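Local coordinates for protein exosome complex component Rrp42 (Pyrococcus abyssi, PDB 2PO1) that is probably a non-catalytic component of the RNA-degrading exosome that contributes to the structuring of the Rrp41 active site, at residues F33-P38 and F258-E263; T60-G65 and M153-I158; A160-L165 and K266-A271; E193-P198 and T228-H233. One frame throughout, in Å; residues are numbered along the deposited sequence.

How the contacts relate
The first loop is opened by F33-P38, between helix 13-23 and strand 39-43, and is closed only when F258-E263 on the C-terminal helix 247-275 completes contact 1. Contacts 2 and 4 both lie within this span. Contact 2 joins strand 60-71 to helix 152-166; further along that helix, A160-L165 opens contact 3, which ends at K266-A271. Contacts 1 and 3 cross along the chain, sharing helix 247-275. Contact 4, whose E193-P198 and T228-H233 bring together the ends of two neighbouring strands, sits inside contact 3. The four tie together the five-stranded sheet, the loop before it, the four-stranded sheet and helices 152-166 and 247-275.

Contact 1: F33-P38 and F258-E263; sequences FEDYRP and FKKAEE
K260 bends at chi2 (-93°) and again at chi3 (101°), a doubly folded path that brings its ammonium back to E34 O, whereas K259 leaves the helix with CG opposite its backbone N (chi1 -177°) and reaches for the E34 carboxylate. K260 NZ donates to E34 O at 2.8 Å. K259 NZ forms a salt bridge with E34 OE1 at 2.7 Å, coming in on the syn side but out of the carboxylate plane, the side chains crossing nearly at right angles. The other carboxylate oxygen, OE2, is bonded to the hydroxyl of Y252. A water accepts from both K260 NZ and Y36 N. Y36 meets the aliphatic part of K260 with the edge of its ring, CD1 lying 4.0 Å from K260 CD, and its OH goes on to D154. Lysine suits position 260 because its methylenes can pass an aromatic edge before the charge arrives at a carbonyl. D35 OD1 stays 4.4 Å from K260 NZ, beyond a salt bridge, while D35 OD2 accepts from G32 N. At the surface of the chain, charge and backbone polarity, more than apolar packing, thus join the loop before strand 39-43 to the C-terminal helix 247-275.

Contact 2: T60-G65 and M153-I158; sequences TQVLVG and MDAIGI
T60 OG1 is hydrogen-bonded to both D149 N and G150 O, and this double hold fixes the rotation of the side chain that meets A155. With OG1 beside its own backbone N (chi1 -77°), the methyl CG2 is left to lie 3.7 Å from A155 CB. Threonine is apt here, as one branch serves the loop that leads into helix 152-166 and the other the helix itself. V62 straddles the helix surface with its two methyls. V62 CG1 presses on A155 CB at 3.5 Å, tighter than usual, while V62 CG2 lies 3.7 Å from A155 O and 3.9 Å from I156 CA. The small A155 lets the segments come this near, their axes 8.0 Å apart and inclined by 32°. Alternation along the strand places T60, V62 and V64 on the helix side, V64 CG2 lying 4.3 Å from I156 O. This is core packing of the RNase PH-type domain, consistent with the family. Helix 152-166 lies across one face of the five-stranded sheet: L57 of strand 51-57 also touches A155, V143 and V145 of strand 135-147 touch I156, and helix 104-118 adjoins through I113, while L63, on the reverse face, meets an aromatic side chain of a neighbouring subunit.

Contact 3: A160-L165 and K266-A271; sequences AIAALL and KLILEA
A162 and I268 are the nearest CA pair between 160-165 and 266-271, two helical segments that run in broadly the same direction, their axes passing 9.7 Å apart at -33°. I268 is the centre of the packing and uses both its branches. Its methyl CG2, opposite the backbone N, meets L165 CD1 at 3.5 Å and A162 CB at 3.9 Å. Its other arm, CG1 and CD1, runs toward I161, where I268 CD1 lies 3.7 Å from I161 CG2. I158, one turn before I161 on helix 152-166, completes the surroundings by touching I268 CG1. I268 thus sits like a knob in the hole between I158, I161, A162 and L165. I161 offers only its short branch: with chi1 at -167°, CG1 extends opposite the backbone N, leaving CG2 to receive I268, and the longer arm leads off towards P196 and K194. Both I161 and L165 cross I268 at about a right angle. L165 CD1 also reaches L269 CD1, a looser pair at 4.4 Å, on the flank where L269 meets I195. Alanine at 162 gives a low floor on which a branched methyl can settle, and the beta-branched isoleucine sends methyls in two directions from one position. I41 of strand 39-43 touches both A162 and I268, closing one flank. With no hydrogen bond or charge pairing across it, the interface depends on shape fit and the burial of hydrocarbon, which holds the C-terminal helix to helix 152-166.

Contact 4: E193-P198 and T228-H233; sequences EKIPVP and TDETGH
V197 and T228 form an antiparallel hydrogen-bonded pair: V197 N donates to T228 O at 3.0 Å and T228 N to V197 O at 3.3 Å. T228 O also receives a CA-H...O contact from P196 CA at 3.2 Å. A water links V197 O to T228 OG1. Beyond the pair, side-chain bonds take over. E230 folds back at chi2 (85°), and its OE1 accepts from I195 N; the modelled 2.5 Å between these two atoms is shorter than usual, so the exact length is doubtful. D229 OD2 gathers three donors, T231 N, T231 OG1 and H233 N; the first makes an Asx turn, set within a type I beta turn from D229 to G232 that connects strands 222-228 and 234-240 as a beta hairpin. Glycine suits the last corner, where phi is positive. Among nonbonded contacts, K194 lies alongside D229, K194 CD 3.3 Å from D229 OD1, while its ammonium goes to S120 O and D229 OD1 bonds to an aromatic side chain of a neighbouring subunit. An aromatic ring of a neighbouring subunit also stacks on H233, so the turn forms part of a subunit interface. The pair belongs to the start of strand 197-204 and the end of strand 222-228; helix 247-275 covers the side chains of V197 and T228 through I264, F258 and A261, and helix 152-166 meets I195 and P196 through I161.

Contact 1: F33-P38 and F258-E263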
# COMPACT_ATOMS: atom_id res chain seq x y z
N PHE C 33 1.13 -39.07 21.20
CA PHE C 33 1.50 -37.66 21.47
C PHE C 33 2.69 -37.25 20.63
O PHE C 33 2.88 -36.04 20.33
CB PHE C 33 1.82 -37.46 22.96
CG PHE C 33 0.59 -37.58 23.88
CD1 PHE C 33 0.76 -37.56 25.26
CD2 PHE C 33 -0.70 -37.70 23.35
CE1 PHE C 33 -0.34 -37.65 26.09
CE2 PHE C 33 -1.80 -37.81 24.18
CZ PHE C 33 -1.62 -37.77 25.56
N GLU C 34 3.48 -38.23 20.23
CA GLU C 34 4.73 -37.94 19.48
C GLU C 34 4.65 -38.32 18.01
O GLU C 34 5.66 -38.27 17.30
CB GLU C 34 5.99 -38.51 20.18
CG GLU C 34 6.34 -37.78 21.50
CD GLU C 34 7.51 -38.40 22.22
OE1 GLU C 34 8.13 -39.33 21.64
OE2 GLU C 34 7.80 -37.94 23.37
N ASP C 35 3.46 -38.63 17.52
CA ASP C 35 3.34 -39.03 16.14
C ASP C 35 2.96 -37.88 15.23
O ASP C 35 2.09 -37.07 15.56
CB ASP C 35 2.30 -40.11 16.02
CG ASP C 35 2.70 -41.34 16.75
OD1 ASP C 35 3.91 -41.49 17.01
OD2 ASP C 35 1.84 -42.13 17.08
N TYR C 36 3.60 -37.84 14.07
CA TYR C 36 3.15 -37.01 12.95
C TYR C 36 2.02 -37.72 12.28
O TYR C 36 1.98 -38.94 12.30
CB TYR C 36 4.29 -36.83 11.94
CG TYR C 36 5.07 -35.63 12.30
CD1 TYR C 36 5.92 -35.65 13.39
CD2 TYR C 36 4.91 -34.44 11.60
CE1 TYR C 36 6.61 -34.52 13.76
CE2 TYR C 36 5.61 -33.33 11.96
CZ TYR C 36 6.43 -33.37 13.04
OH TYR C 36 7.11 -32.24 13.44
N ARG C 37 1.18 -36.93 11.61
CA ARG C 37 0.14 -37.47 10.74
C ARG C 37 0.90 -38.03 9.58
O ARG C 37 2.08 -37.74 9.47
CB ARG C 37 -0.75 -36.33 10.26
CG ARG C 37 -1.65 -35.78 11.30
CD ARG C 37 -2.23 -34.43 10.85
NE ARG C 37 -1.20 -33.41 10.85
CZ ARG C 37 -1.43 -32.14 10.48
NH1 ARG C 37 -2.62 -31.79 10.02
NH2 ARG C 37 -0.44 -31.23 10.55
N PRO C 38 0.24 -38.80 8.68
CA PRO C 38 1.03 -39.29 7.59
C PRO C 38 1.65 -38.17 6.78
O PRO C 38 1.04 -37.12 6.61
CB PRO C 38 0.02 -40.10 6.75
CG PRO C 38 -1.04 -40.50 7.71
CD PRO C 38 -1.16 -39.26 8.58
N PHE C 258 14.59 -33.47 17.93
CA PHE C 258 15.77 -34.06 17.29
C PHE C 258 15.43 -35.43 16.79
O PHE C 258 15.95 -35.87 15.77
CB PHE C 258 16.89 -34.25 18.30
CG PHE C 258 17.79 -33.08 18.40
CD1 PHE C 258 17.67 -32.18 19.45
CD2 PHE C 258 18.72 -32.82 17.42
CE1 PHE C 258 18.48 -31.05 19.52
CE2 PHE C 258 19.53 -31.73 17.50
CZ PHE C 258 19.42 -30.85 18.56
N LYS C 259 14.58 -36.11 17.54
CA LYS C 259 14.18 -37.46 17.23
C LYS C 259 13.21 -37.44 16.07
O LYS C 259 13.33 -38.18 15.12
CB LYS C 259 13.51 -38.09 18.44
CG LYS C 259 13.14 -39.53 18.23
CD LYS C 259 12.53 -40.08 19.51
CE LYS C 259 11.31 -39.27 19.95
NZ LYS C 259 10.77 -39.80 21.25
N LYS C 260 12.22 -36.57 16.15
CA LYS C 260 11.24 -36.51 15.10
C LYS C 260 11.87 -35.91 13.84
O LYS C 260 11.56 -36.32 12.70
CB LYS C 260 10.03 -35.68 15.60
CG LYS C 260 9.35 -36.41 16.78
CD LYS C 260 8.24 -37.27 16.23
CE LYS C 260 8.59 -38.64 16.14
NZ LYS C 260 7.47 -39.43 15.50
N ALA C 261 12.77 -34.94 14.02
CA ALA C 261 13.42 -34.27 12.85
C ALA C 261 14.20 -35.34 12.09
O ALA C 261 14.22 -35.38 10.86
CB ALA C 261 14.33 -33.19 13.30
N GLU C 262 14.82 -36.25 12.81
CA GLU C 262 15.62 -37.24 12.14
C GLU C 262 14.74 -38.18 11.35
O GLU C 262 15.15 -38.60 10.28
CB GLU C 262 16.54 -38.00 13.10
CG GLU C 262 17.63 -38.90 12.38
CD GLU C 262 18.26 -38.28 11.07
OE1 GLU C 262 18.26 -38.98 10.01
OE2 GLU C 262 18.73 -37.09 11.10
N GLU C 263 13.58 -38.56 11.90
CA GLU C 263 12.65 -39.45 11.20
C GLU C 263 12.15 -38.72 9.93
O GLU C 263 11.96 -39.33 8.89
CB GLU C 263 11.47 -39.76 12.13
CG GLU C 263 11.84 -40.62 13.37
CD GLU C 263 10.62 -40.85 14.27
OE1 GLU C 263 9.66 -40.10 14.14
OE2 GLU C 263 10.64 -41.75 15.12
O HOH W 1 5.87 -39.79 13.55

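Contact 2: T60-G65 and M153-I158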
# COMPACT_ATOMS: atom_id res chain seq x y z
N THR C 60 -2.81 -31.10 5.74
CA THR C 60 -2.10 -29.86 5.52
C THR C 60 -1.23 -30.04 4.29
O THR C 60 -0.46 -31.00 4.18
CB THR C 60 -1.18 -29.50 6.73
OG1 THR C 60 -1.98 -28.97 7.78
CG2 THR C 60 -0.16 -28.46 6.33
N GLN C 61 -1.31 -29.13 3.32
CA GLN C 61 -0.47 -29.26 2.13
C GLN C 61 0.19 -27.98 1.89
O GLN C 61 -0.46 -26.95 1.87
CB GLN C 61 -1.34 -29.50 0.92
CG GLN C 61 -2.26 -30.62 1.15
CD GLN C 61 -2.60 -31.28 -0.13
OE1 GLN C 61 -1.76 -31.40 -1.01
NE2 GLN C 61 -3.84 -31.72 -0.26
N VAL C 62 1.50 -28.01 1.64
CA VAL C 62 2.14 -26.79 1.28
C VAL C 62 3.09 -27.04 0.11
O VAL C 62 3.70 -28.10 0.03
CB VAL C 62 2.85 -26.14 2.46
CG1 VAL C 62 2.27 -26.56 3.80
CG2 VAL C 62 4.26 -26.34 2.38
N LEU C 63 3.12 -26.12 -0.84
CA LEU C 63 4.02 -26.23 -1.96
C LEU C 63 5.06 -25.20 -1.77
O LEU C 63 4.73 -23.99 -1.55
CB LEU C 63 3.31 -25.72 -3.21
CG LEU C 63 3.42 -26.44 -4.53
CD1 LEU C 63 2.84 -25.57 -5.72
CD2 LEU C 63 4.79 -27.18 -4.82
N VAL C 64 6.30 -25.58 -2.00
CA VAL C 64 7.36 -24.58 -2.01
C VAL C 64 8.05 -24.65 -3.32
O VAL C 64 8.33 -25.76 -3.86
CB VAL C 64 8.41 -24.83 -0.86
CG1 VAL C 64 9.66 -23.91 -1.01
CG2 VAL C 64 7.75 -24.60 0.39
N GLY C 65 8.28 -23.48 -3.88
CA GLY C 65 9.03 -23.39 -5.14
C GLY C 65 10.30 -22.63 -4.85
O GLY C 65 10.30 -21.72 -4.01
N MET C 153 4.00 -24.62 10.20
CA MET C 153 5.39 -24.40 10.39
C MET C 153 6.22 -25.60 9.95
O MET C 153 7.16 -25.47 9.16
CB MET C 153 5.63 -24.09 11.86
CG MET C 153 7.07 -23.87 12.12
SD MET C 153 7.50 -22.21 11.71
CE MET C 153 6.65 -21.30 13.03
N ASP C 154 5.86 -26.79 10.39
CA ASP C 154 6.70 -27.93 10.04
C ASP C 154 6.51 -28.27 8.59
O ASP C 154 7.45 -28.60 7.89
CB ASP C 154 6.37 -29.15 10.87
CG ASP C 154 6.62 -28.94 12.34
OD1 ASP C 154 6.93 -27.82 12.70
OD2 ASP C 154 6.51 -29.91 13.15
N ALA C 155 5.29 -28.20 8.13
CA ALA C 155 5.02 -28.55 6.73
C ALA C 155 5.81 -27.59 5.84
O ALA C 155 6.40 -28.03 4.88
CB ALA C 155 3.55 -28.45 6.45
N ILE C 156 5.85 -26.29 6.20
CA ILE C 156 6.55 -25.31 5.39
C ILE C 156 8.06 -25.53 5.50
O ILE C 156 8.75 -25.46 4.50
CB ILE C 156 6.21 -23.83 5.77
CG1 ILE C 156 4.76 -23.48 5.41
CG2 ILE C 156 7.19 -22.91 5.08
CD1 ILE C 156 4.26 -22.35 6.17
N GLY C 157 8.60 -25.85 6.68
CA GLY C 157 10.04 -26.05 6.75
C GLY C 157 10.50 -27.32 6.03
O GLY C 157 11.58 -27.36 5.43
N ILE C 158 9.70 -28.36 6.12
CA ILE C 158 10.00 -29.65 5.45
C ILE C 158 10.00 -29.38 3.97
O ILE C 158 10.97 -29.65 3.27
CB ILE C 158 8.98 -30.69 5.76
CG1 ILE C 158 9.19 -31.17 7.19
CG2 ILE C 158 9.10 -31.92 4.87
CD1 ILE C 158 7.95 -31.87 7.73

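Contact 3: A160-L165 and K266-A271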
# COMPACT_ATOMS: atom_id res chain seq x y z
N ALA C 160 10.43 -26.59 2.50
CA ALA C 160 11.43 -25.57 2.10
C ALA C 160 12.75 -26.26 1.93
O ALA C 160 13.40 -26.14 0.89
CB ALA C 160 11.53 -24.42 3.12
N ILE C 161 13.14 -27.08 2.90
CA ILE C 161 14.42 -27.70 2.78
C ILE C 161 14.38 -28.79 1.71
O ILE C 161 15.39 -29.05 1.02
CB ILE C 161 14.97 -28.23 4.15
CG1 ILE C 161 16.46 -28.59 4.00
CG2 ILE C 161 14.16 -29.36 4.65
CD1 ILE C 161 17.32 -27.26 3.85
N ALA C 162 13.23 -29.44 1.55
CA ALA C 162 13.16 -30.47 0.51
C ALA C 162 13.25 -29.80 -0.85
O ALA C 162 13.83 -30.33 -1.78
CB ALA C 162 11.88 -31.33 0.65
N ALA C 163 12.67 -28.60 -0.99
CA ALA C 163 12.68 -27.94 -2.30
C ALA C 163 14.13 -27.48 -2.59
O ALA C 163 14.65 -27.64 -3.70
CB ALA C 163 11.71 -26.77 -2.29
N LEU C 164 14.83 -26.99 -1.57
CA LEU C 164 16.24 -26.55 -1.72
C LEU C 164 17.15 -27.72 -2.10
O LEU C 164 18.07 -27.60 -2.95
CB LEU C 164 16.67 -25.91 -0.40
CG LEU C 164 16.13 -24.51 -0.20
CD1 LEU C 164 16.44 -24.16 1.21
CD2 LEU C 164 16.90 -23.57 -1.13
N LEU C 165 16.90 -28.86 -1.48
CA LEU C 165 17.63 -30.08 -1.83
C LEU C 165 17.30 -30.50 -3.23
O LEU C 165 18.13 -31.03 -3.90
CB LEU C 165 17.31 -31.22 -0.89
CG LEU C 165 17.90 -31.02 0.51
CD1 LEU C 165 17.14 -31.91 1.49
CD2 LEU C 165 19.42 -31.26 0.51
N LYS C 266 15.02 -38.41 7.07
CA LYS C 266 14.99 -39.60 6.24
C LYS C 266 13.91 -39.56 5.11
O LYS C 266 14.18 -39.98 4.00
CB LYS C 266 14.83 -40.84 7.10
CG LYS C 266 15.97 -41.04 8.04
CD LYS C 266 15.86 -42.43 8.69
CE LYS C 266 16.74 -42.54 9.93
NZ LYS C 266 18.16 -42.23 9.62
N LEU C 267 12.71 -39.06 5.41
CA LEU C 267 11.67 -38.96 4.39
C LEU C 267 12.00 -37.93 3.32
O LEU C 267 11.79 -38.17 2.14
CB LEU C 267 10.33 -38.59 5.02
CG LEU C 267 9.81 -39.67 5.94
CD1 LEU C 267 8.62 -39.17 6.82
CD2 LEU C 267 9.46 -40.97 5.15
N ILE C 268 12.49 -36.77 3.77
CA ILE C 268 13.03 -35.78 2.88
C ILE C 268 14.12 -36.31 1.96
O ILE C 268 14.03 -36.11 0.77
CB ILE C 268 13.58 -34.54 3.64
CG1 ILE C 268 12.44 -33.83 4.41
CG2 ILE C 268 14.28 -33.62 2.66
CD1 ILE C 268 12.98 -32.76 5.45
N LEU C 269 15.12 -37.00 2.50
CA LEU C 269 16.22 -37.43 1.65
C LEU C 269 15.68 -38.42 0.61
O LEU C 269 16.08 -38.39 -0.54
CB LEU C 269 17.33 -38.10 2.47
CG LEU C 269 18.58 -37.30 2.87
CD1 LEU C 269 18.67 -36.02 2.06
CD2 LEU C 269 18.58 -37.03 4.36
N GLU C 270 14.73 -39.27 1.05
CA GLU C 270 14.10 -40.31 0.22
C GLU C 270 13.34 -39.64 -0.94
O GLU C 270 13.50 -40.00 -2.10
CB GLU C 270 13.15 -41.08 1.14
CG GLU C 270 12.44 -42.29 0.55
CD GLU C 270 11.90 -43.27 1.64
OE1 GLU C 270 11.65 -44.45 1.28
OE2 GLU C 270 11.71 -42.88 2.84
N ALA C 271 12.55 -38.64 -0.63
CA ALA C 271 11.78 -37.90 -1.66
C ALA C 271 12.74 -37.24 -2.60
O ALA C 271 12.54 -37.26 -3.81
CB ALA C 271 10.92 -36.85 -1.02

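Contact 4: E193-P198 and T228-H233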
# COMPACT_ATOMS: atom_id res chain seq x y z
N GLU C 193 23.77 -27.86 2.68
CA GLU C 193 24.71 -28.60 3.49
C GLU C 193 24.16 -29.18 4.76
O GLU C 193 24.75 -30.06 5.34
CB GLU C 193 25.86 -27.70 3.77
CG GLU C 193 26.39 -27.22 2.48
CD GLU C 193 27.63 -26.43 2.62
OE1 GLU C 193 27.90 -25.97 3.74
OE2 GLU C 193 28.33 -26.27 1.60
N LYS C 194 22.99 -28.71 5.18
CA LYS C 194 22.39 -29.24 6.39
C LYS C 194 20.93 -29.43 6.07
O LYS C 194 20.43 -28.88 5.08
CB LYS C 194 22.63 -28.26 7.54
CG LYS C 194 23.86 -28.67 8.36
CD LYS C 194 24.42 -27.50 9.11
CE LYS C 194 25.96 -27.51 9.04
NZ LYS C 194 26.29 -26.07 8.57
N ILE C 195 20.25 -30.24 6.87
CA ILE C 195 18.82 -30.44 6.65
C ILE C 195 17.98 -30.11 7.89
O ILE C 195 17.44 -31.00 8.51
CB ILE C 195 18.47 -31.85 6.07
CG1 ILE C 195 19.23 -32.08 4.79
CG2 ILE C 195 16.95 -31.97 5.75
CD1 ILE C 195 19.48 -33.54 4.53
N PRO C 196 17.84 -28.81 8.22
CA PRO C 196 17.04 -28.41 9.35
C PRO C 196 15.58 -28.72 9.10
O PRO C 196 15.09 -28.55 7.97
CB PRO C 196 17.26 -26.89 9.40
CG PRO C 196 17.53 -26.52 7.99
CD PRO C 196 18.38 -27.63 7.50
N VAL C 197 14.91 -29.21 10.14
CA VAL C 197 13.53 -29.68 10.07
C VAL C 197 12.87 -29.06 11.28
O VAL C 197 13.38 -29.24 12.39
CB VAL C 197 13.49 -31.24 10.13
CG1 VAL C 197 12.09 -31.73 10.39
CG2 VAL C 197 14.00 -31.83 8.84
N PRO C 198 11.79 -28.27 11.09
CA PRO C 198 11.17 -27.80 12.34
C PRO C 198 10.30 -28.91 12.86
O PRO C 198 9.63 -29.61 12.07
CB PRO C 198 10.29 -26.61 11.93
CG PRO C 198 10.46 -26.46 10.46
CD PRO C 198 11.09 -27.74 9.91
N THR C 228 16.02 -28.34 14.10
CA THR C 228 17.29 -28.95 14.36
C THR C 228 17.82 -29.55 13.07
O THR C 228 17.02 -29.91 12.20
CB THR C 228 17.19 -30.04 15.44
OG1 THR C 228 16.32 -31.07 14.97
CG2 THR C 228 16.62 -29.47 16.71
N ASP C 229 19.14 -29.67 12.97
CA ASP C 229 19.76 -30.35 11.81
C ASP C 229 20.38 -31.69 12.18
O ASP C 229 20.33 -32.07 13.36
CB ASP C 229 20.78 -29.46 11.08
CG ASP C 229 21.94 -29.06 11.95
OD1 ASP C 229 22.47 -27.96 11.68
OD2 ASP C 229 22.35 -29.81 12.88
N GLU C 230 20.97 -32.36 11.18
CA GLU C 230 21.60 -33.69 11.32
C GLU C 230 22.72 -33.67 12.32
O GLU C 230 23.24 -34.72 12.67
CB GLU C 230 22.40 -34.07 10.06
CG GLU C 230 21.74 -34.01 8.75
CD GLU C 230 21.80 -32.61 8.16
OE1 GLU C 230 21.05 -31.78 8.63
OE2 GLU C 230 22.56 -32.38 7.21
N THR C 231 23.19 -32.49 12.68
CA THR C 231 24.47 -32.37 13.39
C THR C 231 24.21 -32.19 14.88
O THR C 231 25.14 -31.93 15.63
CB THR C 231 25.38 -31.23 12.83
OG1 THR C 231 24.86 -29.94 13.20
CG2 THR C 231 25.46 -31.28 11.27
N GLY C 232 22.96 -32.32 15.30
CA GLY C 232 22.62 -32.10 16.68
C GLY C 232 22.55 -30.64 17.04
O GLY C 232 22.71 -30.26 18.19
N HIS C 233 22.35 -29.79 16.07
CA HIS C 233 22.27 -28.38 16.43
C HIS C 233 20.88 -27.86 16.28
O HIS C 233 20.13 -28.32 15.44
CB HIS C 233 23.31 -27.56 15.65
CG HIS C 233 24.71 -27.74 16.15
ND1 HIS C 233 25.55 -28.74 15.70
CD2 HIS C 233 25.43 -27.04 17.06
CE1 HIS C 233 26.71 -28.67 16.33
NE2 HIS C 233 26.67 -27.65 17.16
O HOH W 2 13.65 -30.30 14.88